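Long-range contact in cell division protein FtsI/penicillin binding protein 2 (Legionella pneumophila subsp. pneumophila ATCC 43290, PDB 4ZTK), which probably acts as a D,D-transpeptidase that cross-links peptidoglycan peptides during cell division, as in other class B penicillin-binding proteins: residues Gln38-Pro51 and Pro272-Phe285. Numbering follows the deposited sequence.
Sequences QYHAKSGVIAIADP and PRYVLLVVIEEGYF
Strands 43-49 and 274-281 pair antiparallel in the central five-stranded sheet of the transpeptidase domain, Ser43 facing Glu281 at one end and Ala49 facing Val275 at the other. Their axes approach to 4.6 Å at 161°, and reciprocal backbone bonds join Val45 with Val279, Ala47 with Leu277 and Ala49 with Val275. Near Glu281 the ladder is distorted by a classic beta bulge: Glu281 O accepts Lys42 N at 2.8 Å and, weakly, Ser43 N at 3.4 Å. Glu281 points its side chain to the same face as Ser43; with CG anti to the backbone N (chi1 180°) and the chain extended beyond it, OE2 comes to 2.5 Å from Ser43 OG. The hydroxyl donates to the anti lone pair of OE2; Trp71 also bonds OG, and Arg74 makes a salt bridge to OE1, so two further residues anchor this buried polar pair. Lys42 runs alongside Glu281, but its NZ remains 4.1 Å from Glu281 OE1, longer than a salt bridge.

In the penicillin-binding protein and beta-lactamase fold, helices pack on this sheet, and here Ile46, Ile48 and Leu276 occupy the face covered by helices 22-38 and 295-310. Ile48 bends its CD1 (chi2 -67°) across to Leu276 CG at 3.6 Å. On the same face Ile280 CG2 touches Ala41 CB at 3.6 Å and also meets the ring of Tyr39, which crosses the isoleucine at about a right angle while its OH bonds Leu298 O. Beyond the bulge, Tyr284 N donates to Tyr39 O at 2.9 Å, continuing the pairing past the strand ends.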
loop_
_atom_site.group_PDB
_atom_site.type_symbol
_atom_site.label_atom_id
_atom_site.label_comp_id
_atom_site.label_asym_id
_atom_site.label_seq_id
_atom_site.Cartn_x
_atom_site.Cartn_y
_atom_site.Cartn_z
ATOM N N GLN A 38 1.970 13.110 -16.958
ATOM C CA GLN A 38 0.625 12.846 -17.460
ATOM C C GLN A 38 -0.456 13.289 -16.471
ATOM O O GLN A 38 -1.532 13.729 -16.869
ATOM C CB GLN A 38 0.466 11.360 -17.779
ATOM C CG GLN A 38 -0.920 10.960 -18.260
ATOM C CD GLN A 38 -0.935 9.580 -18.893
ATOM O OE1 GLN A 38 0.119 9.011 -19.187
ATOM N NE2 GLN A 38 -2.130 9.035 -19.109
ATOM N N TYR A 39 -0.149 13.185 -15.183
ATOM C CA TYR A 39 -1.109 13.497 -14.132
ATOM C C TYR A 39 -0.957 14.926 -13.627
ATOM O O TYR A 39 -1.644 15.324 -12.681
ATOM C CB TYR A 39 -0.928 12.542 -12.950
ATOM C CG TYR A 39 -1.302 11.101 -13.220
ATOM C CD1 TYR A 39 -2.239 10.770 -14.192
ATOM C CD2 TYR A 39 -0.728 10.070 -12.486
ATOM C CE1 TYR A 39 -2.589 9.445 -14.428
ATOM C CE2 TYR A 39 -1.067 8.747 -12.714
ATOM C CZ TYR A 39 -1.997 8.440 -13.686
ATOM O OH TYR A 39 -2.334 7.127 -13.912
ATOM N N HIS A 40 -0.057 15.687 -14.249
ATOM C CA HIS A 40 0.289 17.026 -13.775
ATOM C C HIS A 40 0.567 17.010 -12.276
ATOM O O HIS A 40 0.196 17.935 -11.561
ATOM C CB HIS A 40 -0.833 18.022 -14.072
ATOM C CG HIS A 40 -1.206 18.102 -15.519
ATOM N ND1 HIS A 40 -2.348 17.523 -16.029
ATOM C CD2 HIS A 40 -0.584 18.692 -16.569
ATOM C CE1 HIS A 40 -2.417 17.755 -17.327
ATOM N NE2 HIS A 40 -1.357 18.461 -17.680
ATOM N N ALA A 41 1.201 15.945 -11.804
ATOM C CA ALA A 41 1.391 15.744 -10.375
ATOM C C ALA A 41 2.514 16.609 -9.821
ATOM O O ALA A 41 3.444 16.981 -10.538
ATOM C CB ALA A 41 1.668 14.283 -10.088
ATOM N N LYS A 42 2.424 16.923 -8.534
ATOM C CA LYS A 42 3.501 17.629 -7.857
ATOM C C LYS A 42 4.726 16.724 -7.774
ATOM O O LYS A 42 5.849 17.157 -8.028
ATOM C CB LYS A 42 3.064 18.072 -6.463
ATOM C CG LYS A 42 4.125 18.861 -5.707
ATOM C CD LYS A 42 3.613 19.311 -4.348
ATOM C CE LYS A 42 4.676 20.095 -3.598
ATOM N NZ LYS A 42 4.270 20.366 -2.190
ATOM N N SER A 43 4.497 15.463 -7.417
ATOM C CA SER A 43 5.558 14.462 -7.411
ATOM C C SER A 43 4.983 13.055 -7.502
ATOM O O SER A 43 3.769 12.856 -7.475
ATOM C CB SER A 43 6.417 14.579 -6.150
ATOM O OG SER A 43 5.723 14.073 -5.021
ATOM N N GLY A 44 5.867 12.073 -7.595
ATOM C CA GLY A 44 5.442 10.691 -7.612
ATOM C C GLY A 44 6.615 9.780 -7.353
ATOM O O GLY A 44 7.760 10.156 -7.591
ATOM N N VAL A 45 6.331 8.578 -6.872
ATOM C CA VAL A 45 7.374 7.616 -6.560
ATOM C C VAL A 45 6.874 6.203 -6.826
ATOM O O VAL A 45 5.700 5.904 -6.613
ATOM C CB VAL A 45 7.834 7.748 -5.085
ATOM C CG1 VAL A 45 6.637 7.678 -4.138
ATOM C CG2 VAL A 45 8.872 6.677 -4.728
ATOM N N ILE A 46 7.762 5.349 -7.328
ATOM C CA ILE A 46 7.490 3.924 -7.433
ATOM C C ILE A 46 8.614 3.138 -6.774
ATOM O O ILE A 46 9.796 3.423 -6.986
ATOM C CB ILE A 46 7.377 3.462 -8.895
ATOM C CG1 ILE A 46 6.254 4.210 -9.612
ATOM C CG2 ILE A 46 7.129 1.964 -8.957
ATOM C CD1 ILE A 46 6.198 3.913 -11.093
ATOM N N ALA A 47 8.247 2.144 -5.977
ATOM C CA ALA A 47 9.234 1.265 -5.374
ATOM C C ALA A 47 8.873 -0.189 -5.635
ATOM O O ALA A 47 7.692 -0.546 -5.679
ATOM C CB ALA A 47 9.358 1.536 -3.878
ATOM N N ILE A 48 9.895 -1.012 -5.838
ATOM C CA ILE A 48 9.724 -2.450 -5.997
ATOM C C ILE A 48 10.546 -3.145 -4.923
ATOM O O ILE A 48 11.644 -2.710 -4.609
ATOM C CB ILE A 48 10.226 -2.948 -7.364
ATOM C CG1 ILE A 48 9.804 -2.000 -8.491
ATOM C CG2 ILE A 48 9.753 -4.377 -7.620
ATOM C CD1 ILE A 48 8.348 -1.958 -8.742
ATOM N N ALA A 49 10.004 -4.213 -4.351
ATOM C CA ALA A 49 10.722 -4.974 -3.341
ATOM C C ALA A 49 10.632 -6.462 -3.639
ATOM O O ALA A 49 9.690 -6.927 -4.284
ATOM C CB ALA A 49 10.171 -4.680 -1.940
ATOM N N ASP A 50 11.620 -7.205 -3.157
ATOM C CA ASP A 50 11.665 -8.651 -3.332
ATOM C C ASP A 50 10.873 -9.344 -2.220
ATOM O O ASP A 50 11.159 -9.155 -1.040
ATOM C CB ASP A 50 13.126 -9.124 -3.354
ATOM C CG ASP A 50 13.261 -10.610 -3.119
ATOM O OD1 ASP A 50 13.005 -11.391 -4.059
ATOM O OD2 ASP A 50 13.630 -10.997 -1.992
ATOM N N PRO A 51 9.861 -10.142 -2.599
ATOM C CA PRO A 51 8.969 -10.814 -1.644
ATOM C C PRO A 51 9.672 -11.707 -0.612
ATOM O O PRO A 51 9.133 -11.885 0.473
ATOM C CB PRO A 51 8.075 -11.671 -2.545
ATOM C CG PRO A 51 8.097 -10.984 -3.861
ATOM C CD PRO A 51 9.475 -10.410 -3.995
ATOM N N PRO A 272 4.228 -14.672 -5.544
ATOM C CA PRO A 272 4.723 -13.317 -5.806
ATOM C C PRO A 272 6.155 -13.272 -6.302
ATOM O O PRO A 272 7.012 -13.989 -5.801
ATOM C CB PRO A 272 4.607 -12.640 -4.439
ATOM C CG PRO A 272 3.470 -13.347 -3.791
ATOM C CD PRO A 272 3.645 -14.781 -4.195
ATOM N N ARG A 273 6.394 -12.422 -7.291
ATOM C CA ARG A 273 7.733 -12.194 -7.801
ATOM C C ARG A 273 8.175 -10.783 -7.432
ATOM O O ARG A 273 9.359 -10.537 -7.200
ATOM C CB ARG A 273 7.757 -12.385 -9.318
ATOM C CG ARG A 273 9.148 -12.446 -9.922
ATOM C CD ARG A 273 9.356 -13.753 -10.670
ATOM N NE ARG A 273 8.300 -14.002 -11.647
ATOM C CZ ARG A 273 8.342 -13.600 -12.914
ATOM N NH1 ARG A 273 7.337 -13.874 -13.733
ATOM N NH2 ARG A 273 9.390 -12.922 -13.361
ATOM N N TYR A 274 7.218 -9.860 -7.371
ATOM C CA TYR A 274 7.524 -8.467 -7.072
ATOM C C TYR A 274 6.496 -7.864 -6.129
ATOM O O TYR A 274 5.309 -8.158 -6.220
ATOM C CB TYR A 274 7.579 -7.630 -8.355
ATOM C CG TYR A 274 8.515 -8.173 -9.407
ATOM C CD1 TYR A 274 9.886 -8.019 -9.288
ATOM C CD2 TYR A 274 8.023 -8.840 -10.521
ATOM C CE1 TYR A 274 10.750 -8.519 -10.251
ATOM C CE2 TYR A 274 8.873 -9.339 -11.487
ATOM C CZ TYR A 274 10.237 -9.177 -11.348
ATOM O OH TYR A 274 11.086 -9.678 -12.308
ATOM N N VAL A 275 6.964 -7.017 -5.222
ATOM C CA VAL A 275 6.079 -6.188 -4.429
ATOM C C VAL A 275 6.229 -4.784 -4.981
ATOM O O VAL A 275 7.348 -4.333 -5.235
ATOM C CB VAL A 275 6.468 -6.195 -2.939
ATOM C CG1 VAL A 275 5.390 -5.507 -2.109
ATOM C CG2 VAL A 275 6.707 -7.621 -2.451
ATOM N N LEU A 276 5.111 -4.096 -5.188
ATOM C CA LEU A 276 5.156 -2.757 -5.765
ATOM C C LEU A 276 4.337 -1.781 -4.943
ATOM O O LEU A 276 3.292 -2.136 -4.401
ATOM C CB LEU A 276 4.617 -2.751 -7.200
ATOM C CG LEU A 276 5.190 -3.706 -8.246
ATOM C CD1 LEU A 276 4.575 -5.093 -8.127
ATOM C CD2 LEU A 276 4.951 -3.136 -9.626
ATOM N N LEU A 277 4.820 -0.546 -4.877
ATOM C CA LEU A 277 4.110 0.549 -4.235
ATOM C C LEU A 277 4.225 1.770 -5.133
ATOM O O LEU A 277 5.328 2.151 -5.548
ATOM C CB LEU A 277 4.702 0.843 -2.857
ATOM C CG LEU A 277 4.139 2.056 -2.104
ATOM C CD1 LEU A 277 2.622 1.968 -1.970
ATOM C CD2 LEU A 277 4.785 2.189 -0.725
ATOM N N VAL A 278 3.083 2.366 -5.451
ATOM C CA VAL A 278 3.038 3.568 -6.273
ATOM C C VAL A 278 2.350 4.676 -5.490
ATOM O O VAL A 278 1.270 4.469 -4.932
ATOM C CB VAL A 278 2.242 3.334 -7.576
ATOM C CG1 VAL A 278 2.096 4.630 -8.347
ATOM C CG2 VAL A 278 2.911 2.271 -8.435
ATOM N N VAL A 279 2.975 5.846 -5.438
ATOM C CA VAL A 279 2.355 7.003 -4.806
ATOM C C VAL A 279 2.476 8.218 -5.711
ATOM O O VAL A 279 3.568 8.560 -6.163
ATOM C CB VAL A 279 2.978 7.319 -3.423
ATOM C CG1 VAL A 279 2.400 8.614 -2.857
ATOM C CG2 VAL A 279 2.739 6.172 -2.464
ATOM N N ILE A 280 1.341 8.850 -5.986
ATOM C CA ILE A 280 1.298 10.052 -6.807
ATOM C C ILE A 280 0.844 11.188 -5.910
ATOM O O ILE A 280 -0.092 11.016 -5.128
ATOM C CB ILE A 280 0.270 9.917 -7.955
ATOM C CG1 ILE A 280 0.492 8.626 -8.750
ATOM C CG2 ILE A 280 0.297 11.151 -8.852
ATOM C CD1 ILE A 280 1.852 8.525 -9.419
ATOM N N GLU A 281 1.490 12.345 -6.013
ATOM C CA GLU A 281 1.131 13.478 -5.163
ATOM C C GLU A 281 0.500 14.625 -5.948
ATOM O O GLU A 281 1.121 15.184 -6.846
ATOM C CB GLU A 281 2.351 13.986 -4.394
ATOM C CG GLU A 281 2.057 15.169 -3.495
ATOM C CD GLU A 281 3.311 15.734 -2.852
ATOM O OE1 GLU A 281 3.183 16.424 -1.820
ATOM O OE2 GLU A 281 4.422 15.490 -3.379
ATOM N N GLU A 282 -0.734 14.967 -5.588
ATOM C CA GLU A 282 -1.481 16.037 -6.241
ATOM C C GLU A 282 -1.626 15.807 -7.736
ATOM O O GLU A 282 -1.534 16.743 -8.526
ATOM C CB GLU A 282 -0.838 17.400 -5.979
ATOM C CG GLU A 282 -0.895 17.838 -4.528
ATOM C CD GLU A 282 -0.244 19.188 -4.309
ATOM O OE1 GLU A 282 -0.415 20.077 -5.172
ATOM O OE2 GLU A 282 0.445 19.356 -3.279
ATOM N N GLY A 283 -1.846 14.558 -8.123
ATOM C CA GLY A 283 -2.096 14.241 -9.516
ATOM C C GLY A 283 -3.581 14.289 -9.824
ATOM O O GLY A 283 -4.417 14.241 -8.915
ATOM N N TYR A 284 -3.907 14.401 -11.107
ATOM C CA TYR A 284 -5.288 14.314 -11.560
ATOM C C TYR A 284 -5.321 13.984 -13.041
ATOM O O TYR A 284 -4.371 14.264 -13.770
ATOM C CB TYR A 284 -6.042 15.624 -11.311
ATOM C CG TYR A 284 -5.608 16.760 -12.207
ATOM C CD1 TYR A 284 -4.492 17.525 -11.895
ATOM C CD2 TYR A 284 -6.316 17.074 -13.360
ATOM C CE1 TYR A 284 -4.091 18.570 -12.710
ATOM C CE2 TYR A 284 -5.922 18.115 -14.180
ATOM C CZ TYR A 284 -4.810 18.859 -13.850
ATOM O OH TYR A 284 -4.414 19.899 -14.665
ATOM N N PHE A 285 -6.427 13.399 -13.483
ATOM C CA PHE A 285 -6.613 13.079 -14.889
ATOM C C PHE A 285 -8.070 13.315 -15.262
ATOM O O PHE A 285 -8.977 12.949 -14.515
ATOM C CB PHE A 285 -6.213 11.629 -15.165
ATOM C CG PHE A 285 -6.079 11.304 -16.626
ATOM C CD1 PHE A 285 -4.941 11.665 -17.326
ATOM C CD2 PHE A 285 -7.086 10.629 -17.297
ATOM C CE1 PHE A 285 -4.812 11.368 -18.675
ATOM C CE2 PHE A 285 -6.964 10.328 -18.644
ATOM C CZ PHE A 285 -5.826 10.698 -19.333
#